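Local coordinates for protein transcription initiation factor IIB (PDB 5O9J) that probably excises itself from its host transcription factor by protein splicing, as a mini-intein built on the HINT fold, joining the flanking sequences, at residues Ile13-Glu18 with Ile28-Glu33; Asn37-Gly42 with Val68-Arg73; Glu53-Asn58 with Phe63-Val68; Phe80-Val83 with Lys89-Val92; Val98-Asp103 with Val107-Asp112. All coordinates share one frame; numbering follows the deposited sequence.

Interaction 1: residues Ile13-Glu18 with Ile28-Glu33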
# COMPACT_ATOMS: atom_id res chain seq x y z
N ILE A 13 11.49 -0.15 7.86
CA ILE A 13 11.28 -1.23 8.82
C ILE A 13 12.28 -1.25 9.96
O ILE A 13 13.34 -0.62 9.90
CB ILE A 13 11.34 -2.62 8.14
CG1 ILE A 13 12.73 -2.85 7.53
CG2 ILE A 13 10.27 -2.75 7.09
CD1 ILE A 13 12.91 -4.26 6.96
N LYS A 14 11.92 -2.00 11.00
CA LYS A 14 12.85 -2.48 12.00
C LYS A 14 12.94 -4.00 11.89
O LYS A 14 11.93 -4.68 12.03
CB LYS A 14 12.42 -2.10 13.42
CG LYS A 14 13.02 -0.84 13.96
CD LYS A 14 12.88 -0.85 15.47
CE LYS A 14 13.02 0.53 16.06
NZ LYS A 14 12.88 0.47 17.54
N GLU A 15 14.13 -4.52 11.62
CA GLU A 15 14.33 -5.97 11.53
C GLU A 15 15.23 -6.45 12.66
O GLU A 15 16.33 -5.92 12.86
CB GLU A 15 14.91 -6.37 10.17
CG GLU A 15 14.99 -7.88 9.94
CD GLU A 15 15.47 -8.24 8.54
OE1 GLU A 15 16.04 -7.36 7.86
OE2 GLU A 15 15.27 -9.40 8.11
N ASN A 16 14.75 -7.45 13.41
CA ASN A 16 15.45 -7.97 14.59
C ASN A 16 16.00 -6.88 15.49
O ASN A 16 17.02 -7.07 16.15
CB ASN A 16 16.58 -8.91 14.18
CG ASN A 16 16.08 -10.19 13.57
OD1 ASN A 16 14.96 -10.62 13.86
ND2 ASN A 16 16.89 -10.81 12.71
N GLY A 17 15.33 -5.73 15.51
CA GLY A 17 15.75 -4.62 16.33
C GLY A 17 16.47 -3.47 15.64
O GLY A 17 16.87 -2.52 16.31
N GLU A 18 16.64 -3.53 14.32
CA GLU A 18 17.25 -2.39 13.64
C GLU A 18 16.59 -1.94 12.35
O GLU A 18 15.99 -2.73 11.60
CB GLU A 18 18.74 -2.66 13.38
CG GLU A 18 19.66 -2.19 14.52
CD GLU A 18 19.33 -0.78 15.04
OE1 GLU A 18 18.78 0.05 14.29
OE2 GLU A 18 19.61 -0.52 16.23
N ILE A 28 9.88 -9.56 1.88
CA ILE A 28 8.91 -10.63 2.05
C ILE A 28 9.37 -11.92 1.37
O ILE A 28 9.15 -13.02 1.89
CB ILE A 28 7.53 -10.19 1.52
CG1 ILE A 28 6.91 -9.17 2.49
CG2 ILE A 28 6.60 -11.39 1.35
CD1 ILE A 28 5.55 -8.64 2.06
N ASP A 29 10.00 -11.79 0.21
CA ASP A 29 10.60 -12.95 -0.45
C ASP A 29 11.63 -13.60 0.46
O ASP A 29 11.64 -14.82 0.61
CB ASP A 29 11.24 -12.56 -1.78
CG ASP A 29 10.24 -12.49 -2.91
OD1 ASP A 29 9.09 -12.95 -2.73
OD2 ASP A 29 10.59 -11.98 -3.99
N LYS A 30 12.49 -12.79 1.06
CA LYS A 30 13.55 -13.30 1.92
C LYS A 30 12.99 -14.00 3.16
O LYS A 30 13.49 -15.05 3.57
CB LYS A 30 14.50 -12.16 2.34
CG LYS A 30 15.47 -12.54 3.45
CD LYS A 30 15.72 -11.36 4.38
CE LYS A 30 16.76 -11.72 5.43
NZ LYS A 30 16.54 -10.96 6.69
N ILE A 31 11.95 -13.41 3.74
CA ILE A 31 11.25 -13.99 4.89
C ILE A 31 10.62 -15.35 4.59
O ILE A 31 10.75 -16.31 5.36
CB ILE A 31 10.14 -13.05 5.36
CG1 ILE A 31 10.71 -11.79 6.01
CG2 ILE A 31 9.23 -13.73 6.35
CD1 ILE A 31 9.62 -10.86 6.47
N ILE A 32 9.90 -15.41 3.48
CA ILE A 32 9.20 -16.63 3.11
C ILE A 32 10.20 -17.72 2.77
O ILE A 32 10.10 -18.84 3.27
CB ILE A 32 8.25 -16.39 1.93
CG1 ILE A 32 7.06 -15.55 2.40
CG2 ILE A 32 7.76 -17.72 1.36
CD1 ILE A 32 6.11 -15.15 1.27
N GLU A 33 11.19 -17.39 1.95
CA GLU A 33 12.18 -18.37 1.52
C GLU A 33 13.03 -18.91 2.68
O GLU A 33 13.66 -19.95 2.55
CB GLU A 33 13.05 -17.76 0.42
CG GLU A 33 12.27 -17.54 -0.90
CD GLU A 33 12.85 -16.44 -1.79
OE1 GLU A 33 13.96 -15.94 -1.50
OE2 GLU A 33 12.19 -16.10 -2.81
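OE2 of E15 and NZ of K30 form a short salt bridge of 2.5 Å, and this one ion pair carries the direct contact between I13-E18 and I28-E33. The two side chains reach toward each other from opposite directions; the backbones themselves come no nearer than 10.9 Å, from the CA of E15 to the CA of I31. The meeting is lopsided: K30 NZ sits against one oxygen, while OE1 of E15 lies 3.8 Å from the same nitrogen and has a long, weak pairing with K20 instead. E15 swings CG anti to its nitrogen (chi1 -173°) and runs on extended, which carries the carboxylate straight out of the strand. K30 also leaves with CG beside its carbonyl carbon, then bends at chi2 (-145°). Its CE is the next nearest atom, 3.8 Å from OE2 of E15.

E15 also opens a type I' turn to E18, with N16 and G17 at its corners, the usual closure of a two-residue beta hairpin. E15 N donates to E18 O at 2.6 Å and E18 N returns a bond to E15 O at 2.8 Å, so the residue holding the charge is fixed at its backbone. A side chain at G17 would run into the carbonyl oxygen of N16.

Strand 10-15 lies between 18-23 and 52-57 in its sheet, K14 bonding to E53 through the backbone. Helix 24-33 rests on a different sheet, the one holding strands 70-75 and 160-165: I28 and I31 lie on V71, I28 also touches Y162 and L164, and D29 makes a salt bridge to R73.

Interaction 2: residues Asn37-Gly42 with Val68-Arg73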
# COMPACT_ATOMS: atom_id res chain seq x y z
N ASN A 37 7.36 -21.72 8.45
CA ASN A 37 6.02 -21.40 8.92
C ASN A 37 5.18 -20.87 7.77
O ASN A 37 4.44 -19.89 7.91
CB ASN A 37 6.06 -20.37 10.04
CG ASN A 37 7.09 -20.72 11.10
OD1 ASN A 37 8.09 -20.01 11.28
ND2 ASN A 37 6.85 -21.81 11.82
N ILE A 38 5.35 -21.49 6.60
CA ILE A 38 4.56 -21.12 5.45
C ILE A 38 3.27 -21.92 5.45
O ILE A 38 3.30 -23.13 5.68
CB ILE A 38 5.31 -21.34 4.12
CG1 ILE A 38 6.69 -20.70 4.18
CG2 ILE A 38 4.49 -20.80 2.95
CD1 ILE A 38 7.53 -20.95 2.96
N ARG A 39 2.16 -21.25 5.20
CA ARG A 39 0.89 -21.94 4.97
C ARG A 39 0.28 -21.37 3.70
O ARG A 39 0.75 -20.36 3.19
CB ARG A 39 -0.05 -21.79 6.16
CG ARG A 39 -0.67 -20.41 6.32
CD ARG A 39 -1.63 -20.38 7.50
NE ARG A 39 -2.48 -19.19 7.49
CZ ARG A 39 -2.12 -18.02 8.01
NH1 ARG A 39 -0.92 -17.88 8.58
NH2 ARG A 39 -2.95 -16.98 7.95
N ARG A 40 -0.74 -22.03 3.18
CA ARG A 40 -1.35 -21.58 1.94
C ARG A 40 -2.85 -21.35 2.05
O ARG A 40 -3.55 -22.02 2.81
CB ARG A 40 -1.07 -22.58 0.82
CG ARG A 40 0.38 -22.61 0.37
CD ARG A 40 0.53 -23.45 -0.89
NE ARG A 40 1.69 -23.04 -1.68
CZ ARG A 40 1.68 -22.06 -2.57
NH1 ARG A 40 0.57 -21.36 -2.78
NH2 ARG A 40 2.77 -21.76 -3.26
N GLU A 41 -3.33 -20.38 1.29
CA GLU A 41 -4.76 -20.13 1.12
C GLU A 41 -5.00 -19.94 -0.36
O GLU A 41 -5.21 -18.82 -0.84
CB GLU A 41 -5.21 -18.90 1.92
CG GLU A 41 -5.02 -19.04 3.43
CD GLU A 41 -5.71 -17.94 4.20
OE1 GLU A 41 -6.41 -17.12 3.57
OE2 GLU A 41 -5.56 -17.90 5.45
N GLY A 42 -4.94 -21.05 -1.09
CA GLY A 42 -5.05 -21.01 -2.54
C GLY A 42 -3.78 -20.49 -3.16
O GLY A 42 -2.71 -21.10 -3.04
N VAL A 68 4.79 -6.43 12.74
CA VAL A 68 4.17 -7.20 11.67
C VAL A 68 4.02 -8.64 12.17
O VAL A 68 4.97 -9.22 12.68
CB VAL A 68 5.02 -7.16 10.39
CG1 VAL A 68 4.39 -8.02 9.27
CG2 VAL A 68 5.21 -5.71 9.92
N SER A 69 2.83 -9.20 12.04
CA SER A 69 2.59 -10.55 12.56
C SER A 69 2.90 -11.60 11.51
O SER A 69 3.48 -12.64 11.83
CB SER A 69 1.15 -10.69 13.04
OG SER A 69 0.26 -10.35 11.99
N GLU A 70 2.52 -11.33 10.27
CA GLU A 70 2.78 -12.25 9.17
C GLU A 70 2.94 -11.49 7.86
O GLU A 70 2.54 -10.33 7.75
CB GLU A 70 1.65 -13.29 9.05
CG GLU A 70 0.28 -12.69 8.82
CD GLU A 70 -0.85 -13.72 8.73
OE1 GLU A 70 -0.79 -14.77 9.41
OE2 GLU A 70 -1.80 -13.45 7.96
N VAL A 71 3.55 -12.13 6.87
CA VAL A 71 3.67 -11.55 5.54
C VAL A 71 3.12 -12.55 4.54
O VAL A 71 3.02 -13.74 4.83
CB VAL A 71 5.12 -11.20 5.17
CG1 VAL A 71 5.73 -10.23 6.19
CG2 VAL A 71 5.97 -12.46 5.06
N SER A 72 2.77 -12.06 3.36
CA SER A 72 2.26 -12.96 2.35
C SER A 72 2.47 -12.38 0.96
O SER A 72 2.79 -11.20 0.80
CB SER A 72 0.77 -13.25 2.60
OG SER A 72 -0.06 -12.16 2.25
N ARG A 73 2.31 -13.24 -0.04
CA ARG A 73 2.41 -12.86 -1.44
C ARG A 73 1.47 -13.73 -2.23
O ARG A 73 1.11 -14.83 -1.79
CB ARG A 73 3.85 -13.01 -1.95
CG ARG A 73 4.31 -14.48 -2.05
CD ARG A 73 5.77 -14.64 -2.45
NE ARG A 73 6.20 -16.04 -2.36
CZ ARG A 73 7.45 -16.47 -2.54
NH1 ARG A 73 8.41 -15.60 -2.81
NH2 ARG A 73 7.73 -17.76 -2.43
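The strands carrying R39 and E70 belong to one antiparallel sheet but are not neighbours in it, since 44-48 runs between them and no backbone hydrogen bond links 37-42 to 68-73. The side chains span that middle strand instead, both resting on its I46. OE1 of E70 takes two donors from the same guanidinium: R39 NH1 at 3.2 Å, with an N-H...O angle of 157°, and R39 NH2 at 3.4 Å, a weak bond. This oxygen sits at the guanidinium edge and almost exactly in its plane, but NH1 comes to it from well above the carboxylate plane; the two flat groups are turned 44° apart. The side chains cross at about a right angle. R39 starts with CG wedged between its own N and carbonyl carbon (chi1 72°) and then extends, which brings its far end over to E70.

A second carboxylate joins the network from R39's own strand: R39 NH2 and E41 OE2 stand 3.7 Å apart, a long pair. The other oxygen of E70, OE2, has a weak hydrogen bond to T165 on strand 160-165. With a leucine in place of E70, R39 would probably lose its nearer anionic partner, be left with the longer pairing to E41 and be freer to turn.

The carboxylates of E41 and E70 come to 6.3 Å between their OE2 atoms, and the positive charge of R39 between them is likely to ease that repulsion. The contact lies at the surface, where R39 also touches a crystal neighbour, so the network reads as a modest electrostatic tie across a strand.

Interaction 3: residues Glu53-Asn58 with Phe63-Val68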
# COMPACT_ATOMS: atom_id res chain seq x y z
N GLU A 53 9.10 -4.84 12.30
CA GLU A 53 8.19 -3.74 12.54
C GLU A 53 8.17 -2.81 11.33
O GLU A 53 9.20 -2.61 10.69
CB GLU A 53 8.58 -2.97 13.80
CG GLU A 53 8.78 -3.85 15.03
CD GLU A 53 8.87 -3.06 16.32
OE1 GLU A 53 9.34 -1.89 16.29
OE2 GLU A 53 8.47 -3.59 17.38
N VAL A 54 7.01 -2.25 11.03
CA VAL A 54 6.89 -1.31 9.93
C VAL A 54 6.27 0.00 10.42
O VAL A 54 5.59 0.02 11.46
CB VAL A 54 6.05 -1.90 8.78
CG1 VAL A 54 4.57 -1.99 9.18
CG2 VAL A 54 6.23 -1.12 7.49
N ILE A 55 6.51 1.09 9.70
CA ILE A 55 5.88 2.36 10.05
C ILE A 55 4.41 2.29 9.71
O ILE A 55 4.03 1.97 8.59
CB ILE A 55 6.51 3.56 9.31
CG1 ILE A 55 7.94 3.78 9.76
CG2 ILE A 55 5.68 4.83 9.56
CD1 ILE A 55 8.08 4.02 11.27
N ALA A 56 3.57 2.57 10.70
CA ALA A 56 2.15 2.55 10.50
C ALA A 56 1.50 3.60 11.36
O ALA A 56 2.10 4.11 12.30
CB ALA A 56 1.58 1.17 10.81
N PHE A 57 0.25 3.92 11.04
CA PHE A 57 -0.56 4.84 11.81
C PHE A 57 -1.42 4.07 12.82
O PHE A 57 -2.39 3.41 12.44
CB PHE A 57 -1.44 5.64 10.86
CG PHE A 57 -2.25 6.67 11.53
CD1 PHE A 57 -1.70 7.92 11.82
CD2 PHE A 57 -3.54 6.39 11.91
CE1 PHE A 57 -2.48 8.87 12.46
CE2 PHE A 57 -4.29 7.32 12.54
CZ PHE A 57 -3.79 8.57 12.81
N ASN A 58 -1.08 4.14 14.10
CA ASN A 58 -1.71 3.24 15.06
C ASN A 58 -3.05 3.73 15.63
O ASN A 58 -3.52 4.82 15.30
CB ASN A 58 -0.75 2.93 16.22
CG ASN A 58 -0.50 4.12 17.15
OD1 ASN A 58 -1.00 5.23 16.95
ND2 ASN A 58 0.29 3.88 18.18
N PHE A 63 2.00 7.95 14.01
CA PHE A 63 2.91 7.24 13.11
C PHE A 63 4.11 6.70 13.88
O PHE A 63 4.97 7.46 14.34
CB PHE A 63 3.37 8.15 11.98
CG PHE A 63 2.30 8.39 10.94
CD1 PHE A 63 1.49 9.52 11.00
CD2 PHE A 63 2.11 7.49 9.91
CE1 PHE A 63 0.51 9.73 10.05
CE2 PHE A 63 1.13 7.70 8.95
CZ PHE A 63 0.33 8.82 9.02
N LYS A 64 4.16 5.38 13.99
CA LYS A 64 5.10 4.67 14.85
C LYS A 64 5.47 3.31 14.24
O LYS A 64 4.74 2.78 13.43
CB LYS A 64 4.48 4.43 16.24
CG LYS A 64 4.52 5.61 17.19
CD LYS A 64 4.25 5.11 18.61
CE LYS A 64 4.74 6.11 19.65
NZ LYS A 64 4.11 7.44 19.47
N PHE A 65 6.60 2.75 14.67
CA PHE A 65 6.90 1.37 14.35
C PHE A 65 5.90 0.44 15.03
O PHE A 65 5.66 0.54 16.23
CB PHE A 65 8.33 1.01 14.77
CG PHE A 65 9.37 1.50 13.82
CD1 PHE A 65 9.45 1.00 12.53
CD2 PHE A 65 10.27 2.49 14.20
CE1 PHE A 65 10.41 1.45 11.65
CE2 PHE A 65 11.23 2.95 13.33
CZ PHE A 65 11.30 2.43 12.05
N MET A 66 5.30 -0.46 14.24
CA MET A 66 4.32 -1.42 14.74
C MET A 66 4.68 -2.82 14.26
O MET A 66 5.05 -3.00 13.09
CB MET A 66 2.90 -1.08 14.27
CG MET A 66 2.36 0.28 14.73
SD MET A 66 1.90 0.26 16.47
CE MET A 66 0.50 -0.85 16.45
N PRO A 67 4.56 -3.82 15.15
CA PRO A 67 4.82 -5.23 14.84
C PRO A 67 4.07 -5.73 13.62
O PRO A 67 2.87 -5.51 13.49
CB PRO A 67 4.32 -5.96 16.09
CG PRO A 67 4.53 -4.98 17.19
CD PRO A 67 4.19 -3.64 16.57
N VAL A 68 4.79 -6.43 12.74
CA VAL A 68 4.17 -7.20 11.67
C VAL A 68 4.02 -8.64 12.17
O VAL A 68 4.97 -9.22 12.68
CB VAL A 68 5.02 -7.16 10.39
CG1 VAL A 68 4.39 -8.02 9.27
CG2 VAL A 68 5.21 -5.71 9.92
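I55 sets its CD1 squarely over the ring of F65, 3.5 Å from the centroid and only 11° off the ring normal, a CH-pi contact centred on the face. The branch gets there because CG1 stands anti to the carbonyl carbon and the chain then folds back at chi2 (-58°). Further along the same face of the sheet, F57 turns the edge of its ring toward the face of F63 in a T-shaped pair, with centroids 5.0 Å apart and planes at 63°. CD1 of F57 makes the closest approach, 3.4 Å from CE1 of F63, while CB of F57 stands over the same face. F57 also reaches L138 and I139 in a loop.

Strands 52-57 and 63-67 make a strongly twisted antiparallel beta hairpin at the margin of a four-stranded sheet of the HINT fold, with 10-15 on the far side of 52-57. V54 pairs with M66 and A56 with K64 in hydrogen-bonded positions, each giving and taking one bond; the shortest runs from M66 N to V54 O, 2.8 Å. E53, I55 and F57 face P67, F65 and F63 in the non-hydrogen-bonded positions between.

On the opposite face V54 CG1 packs on V68 CG2 at 3.8 Å, and both V54 and M66 lie against V166. The bent M66 side chain lays CG near A56 CB and brings SD to 3.8 Å from N58 CB.

Toward the polar margin, E53 OE1 comes to 3.4 Å from CB of F65. N58 uses OD1 to accept from the backbone N of K62 in the connecting loop, while its ND2 lies near the aliphatic CD of K64.

Interaction 4: residues Phe80-Val83 with Lys89-Val92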
# COMPACT_ATOMS: atom_id res chain seq x y z
N PHE A 80 -2.67 -1.52 -12.11
CA PHE A 80 -2.94 -0.22 -12.70
C PHE A 80 -1.89 0.76 -12.26
O PHE A 80 -1.57 0.84 -11.07
CB PHE A 80 -4.33 0.27 -12.30
CG PHE A 80 -5.46 -0.53 -12.88
CD1 PHE A 80 -5.75 -1.79 -12.39
CD2 PHE A 80 -6.24 -0.02 -13.91
CE1 PHE A 80 -6.80 -2.54 -12.91
CE2 PHE A 80 -7.28 -0.75 -14.44
CZ PHE A 80 -7.56 -2.02 -13.94
N GLU A 81 -1.34 1.50 -13.20
CA GLU A 81 -0.50 2.63 -12.86
C GLU A 81 -1.29 3.91 -13.05
O GLU A 81 -1.67 4.25 -14.17
CB GLU A 81 0.77 2.65 -13.71
CG GLU A 81 1.72 3.77 -13.36
CD GLU A 81 2.85 3.89 -14.35
OE1 GLU A 81 2.55 4.15 -15.54
OE2 GLU A 81 4.03 3.74 -13.96
N ILE A 82 -1.57 4.60 -11.95
CA ILE A 82 -2.24 5.90 -12.00
C ILE A 82 -1.21 7.01 -12.04
O ILE A 82 -0.34 7.07 -11.18
CB ILE A 82 -3.15 6.13 -10.78
CG1 ILE A 82 -4.14 4.99 -10.62
CG2 ILE A 82 -3.89 7.45 -10.93
CD1 ILE A 82 -4.95 5.10 -9.34
N VAL A 83 -1.29 7.88 -13.04
CA VAL A 83 -0.36 9.00 -13.13
C VAL A 83 -1.13 10.31 -13.05
O VAL A 83 -2.06 10.53 -13.83
CB VAL A 83 0.47 8.95 -14.42
CG1 VAL A 83 1.55 10.01 -14.39
CG2 VAL A 83 1.08 7.57 -14.60
N LYS A 89 2.88 9.12 -9.37
CA LYS A 89 2.28 7.89 -9.85
C LYS A 89 2.34 6.77 -8.83
O LYS A 89 3.18 6.76 -7.94
CB LYS A 89 2.96 7.45 -11.15
CG LYS A 89 4.44 7.12 -11.01
CD LYS A 89 5.11 7.01 -12.37
CE LYS A 89 5.39 8.38 -12.97
NZ LYS A 89 6.12 8.31 -14.27
N VAL A 90 1.42 5.82 -8.96
CA VAL A 90 1.36 4.69 -8.06
C VAL A 90 0.91 3.45 -8.83
O VAL A 90 0.12 3.57 -9.77
CB VAL A 90 0.41 4.97 -6.86
CG1 VAL A 90 -1.02 5.21 -7.33
CG2 VAL A 90 0.47 3.85 -5.83
N ARG A 91 1.42 2.29 -8.46
CA ARG A 91 0.99 1.03 -9.07
C ARG A 91 0.22 0.18 -8.07
O ARG A 91 0.77 -0.22 -7.04
CB ARG A 91 2.19 0.23 -9.58
CG ARG A 91 3.03 0.93 -10.62
CD ARG A 91 4.19 0.03 -11.03
NE ARG A 91 4.77 0.42 -12.30
CZ ARG A 91 5.34 -0.43 -13.15
NH1 ARG A 91 5.84 0.02 -14.30
NH2 ARG A 91 5.40 -1.73 -12.87
N VAL A 92 -1.04 -0.11 -8.37
CA VAL A 92 -1.86 -0.90 -7.46
C VAL A 92 -2.72 -1.92 -8.19
O VAL A 92 -2.98 -1.79 -9.38
CB VAL A 92 -2.79 0.00 -6.59
CG1 VAL A 92 -1.97 0.90 -5.69
CG2 VAL A 92 -3.70 0.84 -7.47
O HOH W 1 5.20 3.12 -11.72
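F80 and V92 open an antiparallel beta hairpin, strands 79-84 and 88-92 of a four-stranded sheet in the HINT fold, with 88-92 at its margin. They form a hydrogen-bonded pair, F80 N to V92 O at 2.8 Å and V92 N to F80 O at 2.9 Å. The ring of F80 leads away from the partner strand, onto I151 and K153 of strand 143-154.

E81, paired with R91 on the other face, extends from a CG anti to its nitrogen (chi1 -177°). Its OE2 and R91 NE are 3.8 Å apart, a long salt bridge, with carboxylate and guanidinium planes 74° apart. A water fills in: it donates to E81 OE2 at 2.6 Å and accepts from R91 NE at 2.8 Å. OE1 of E81 takes its hydrogen bond from N152 ND2, so the carboxylate is held at both oxygens. A valine here would remove them, and is likely to leave N152 and the water without their acceptor and R91 without its counter-charge.

I82 returns to the first face, its N donating to V90 O at 2.9 Å and its O accepting from V90 N at 3.1 Å. Its side chain meets V90, and I148 and L114 beyond the hairpin; V90 and V92 lie on Y130.

V83 stands beside K89, the two pointing the same way, with V83 CG2 3.9 Å from K89 CB.

Interaction 5: residues Val98-Asp103 with Val107-Asp112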
# COMPACT_ATOMS: atom_id res chain seq x y z
N VAL A 98 -9.63 4.74 -4.23
CA VAL A 98 -8.98 6.00 -3.90
C VAL A 98 -9.99 7.14 -3.84
O VAL A 98 -10.96 7.16 -4.60
CB VAL A 98 -7.88 6.35 -4.92
CG1 VAL A 98 -6.71 5.40 -4.78
CG2 VAL A 98 -8.43 6.30 -6.33
N PHE A 99 -9.76 8.09 -2.93
CA PHE A 99 -10.65 9.23 -2.81
C PHE A 99 -10.68 10.03 -4.09
O PHE A 99 -9.65 10.50 -4.56
CB PHE A 99 -10.23 10.12 -1.64
CG PHE A 99 -10.74 9.64 -0.32
CD1 PHE A 99 -11.59 8.55 -0.26
CD2 PHE A 99 -10.41 10.28 0.85
CE1 PHE A 99 -12.07 8.09 0.95
CE2 PHE A 99 -10.90 9.84 2.06
CZ PHE A 99 -11.72 8.74 2.11
N THR A 100 -11.88 10.17 -4.64
CA THR A 100 -12.08 10.87 -5.90
C THR A 100 -13.22 11.87 -5.74
O THR A 100 -14.12 11.67 -4.92
CB THR A 100 -12.44 9.89 -7.06
OG1 THR A 100 -11.65 8.70 -6.94
CG2 THR A 100 -12.18 10.53 -8.41
N ILE A 101 -13.19 12.95 -6.51
CA ILE A 101 -14.35 13.82 -6.55
C ILE A 101 -15.34 13.28 -7.56
O ILE A 101 -15.06 13.20 -8.75
CB ILE A 101 -13.99 15.27 -6.89
CG1 ILE A 101 -13.15 15.86 -5.75
CG2 ILE A 101 -15.25 16.09 -7.10
CD1 ILE A 101 -12.94 17.35 -5.84
N ARG A 102 -16.50 12.87 -7.08
CA ARG A 102 -17.54 12.35 -7.96
C ARG A 102 -18.85 12.94 -7.51
O ARG A 102 -19.19 12.88 -6.33
CB ARG A 102 -17.59 10.82 -7.91
CG ARG A 102 -16.44 10.14 -8.62
CD ARG A 102 -16.53 10.34 -10.12
NE ARG A 102 -15.45 9.67 -10.84
CZ ARG A 102 -15.44 8.38 -11.15
NH1 ARG A 102 -14.41 7.86 -11.80
NH2 ARG A 102 -16.46 7.60 -10.81
N ASP A 103 -19.57 13.54 -8.44
CA ASP A 103 -20.81 14.24 -8.12
C ASP A 103 -20.62 15.17 -6.92
O ASP A 103 -21.32 15.00 -5.90
CB ASP A 103 -21.93 13.26 -7.82
CG ASP A 103 -22.23 12.32 -8.99
OD1 ASP A 103 -22.30 12.77 -10.16
OD2 ASP A 103 -22.40 11.11 -8.73
N VAL A 107 -15.38 10.76 -2.60
CA VAL A 107 -15.81 9.39 -2.34
C VAL A 107 -14.72 8.41 -2.76
O VAL A 107 -13.91 8.72 -3.62
CB VAL A 107 -17.11 9.04 -3.09
CG1 VAL A 107 -18.29 9.80 -2.50
CG2 VAL A 107 -16.97 9.32 -4.58
N PRO A 108 -14.68 7.24 -2.12
CA PRO A 108 -13.72 6.23 -2.57
C PRO A 108 -14.16 5.59 -3.88
O PRO A 108 -15.29 5.11 -3.97
CB PRO A 108 -13.73 5.21 -1.42
CG PRO A 108 -15.07 5.35 -0.80
CD PRO A 108 -15.42 6.82 -0.91
N ILE A 109 -13.27 5.58 -4.88
CA ILE A 109 -13.57 4.92 -6.16
C ILE A 109 -12.54 3.83 -6.49
O ILE A 109 -11.34 4.08 -6.42
CB ILE A 109 -13.61 5.94 -7.32
CG1 ILE A 109 -14.65 7.02 -7.06
CG2 ILE A 109 -13.89 5.23 -8.65
CD1 ILE A 109 -16.05 6.47 -6.86
N ARG A 110 -13.01 2.64 -6.84
CA ARG A 110 -12.12 1.57 -7.30
C ARG A 110 -11.22 2.06 -8.44
O ARG A 110 -11.65 2.87 -9.26
CB ARG A 110 -12.92 0.35 -7.75
CG ARG A 110 -13.30 -0.58 -6.61
CD ARG A 110 -14.11 -1.75 -7.10
NE ARG A 110 -13.50 -2.41 -8.24
CZ ARG A 110 -13.08 -3.67 -8.25
NH1 ARG A 110 -13.19 -4.42 -7.16
NH2 ARG A 110 -12.54 -4.17 -9.35
N VAL A 111 -9.98 1.58 -8.47
CA VAL A 111 -9.00 2.09 -9.43
C VAL A 111 -9.35 1.75 -10.87
O VAL A 111 -8.94 2.45 -11.80
CB VAL A 111 -7.58 1.56 -9.12
CG1 VAL A 111 -7.09 2.10 -7.78
CG2 VAL A 111 -7.57 0.04 -9.12
N ASP A 112 -10.11 0.68 -11.06
CA ASP A 112 -10.48 0.25 -12.41
C ASP A 112 -11.71 1.02 -12.93
O ASP A 112 -12.09 0.88 -14.09
CB ASP A 112 -10.73 -1.26 -12.45
CG ASP A 112 -11.86 -1.71 -11.53
OD1 ASP A 112 -12.34 -0.89 -10.72
OD2 ASP A 112 -12.26 -2.89 -11.62
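Four backbone hydrogen bonds join V98 to I109 and T100 to V107, an antiparallel hairpin with F99 and P108 as the non-hydrogen-bonded pair between. T100 N to V107 O is the shortest at 2.7 Å. The N-to-C directions of the two short strand segments make 110°, far from the 180° of a flat antiparallel pair.

One side-chain hydrogen bond reinforces the backbone. T100 OG1 donates to V98 O at 2.9 Å, on the opposite face of that carbonyl from I109 N, which donates at 2.8 Å, so V98 O is held from both sides.

The apolar contacts fall on two faces. F99 crosses P108 at a slant, its CE1 4.0 Å from P108 CD and P108 CA at the ring edge. On the other face R102 lays its aliphatic part along the partner strand: CB touches V107 CG2 at 3.7 Å and CG meets I109 CG1 at 3.9 Å. A bend at chi2 (-69°) turns the guanidinium so that one face lies over I109 CG1.

As for charges, R102 NH1 makes a salt bridge to D118 and also bonds E113 O. R110 grips D112 side-on, NE to OD1 at 3.1 Å and NH2 to OD2 at 2.6 Å, and D112 OD2 has a second partner in R94.

Strand 105-110 is outermost in its sheet, and 96-102 lies between it and 180-183. There the F99 ring meets H182, while F99 and I101 bond through the backbone to V121 and I119 of strand 119-123, and V98 and T100 pack on its L120.

Interactions 1 and 2 are surface ion pairs, each carried by one side chain on either side, whereas interactions 3, 4 and 5 are antiparallel hairpins bound by backbone hydrogen bonds. Interaction 4 is the buried one; 3 and 5 are partly buried. Helix 24-33 connects the first two: D29 of interaction 1 bridges to R73 of interaction 2, and I31 packs on V71. Interactions 1 and 3 share a sheet, while 2 and 3 meet at V68, with 3 nested inside the loop that 2 closes. Interactions 4 and 5 lie across the chain's centre from interactions 1-3 and touch where F80, I82 and V92 pack on V111 and D112, apolar contacts unlike the charged link between 1 and 2.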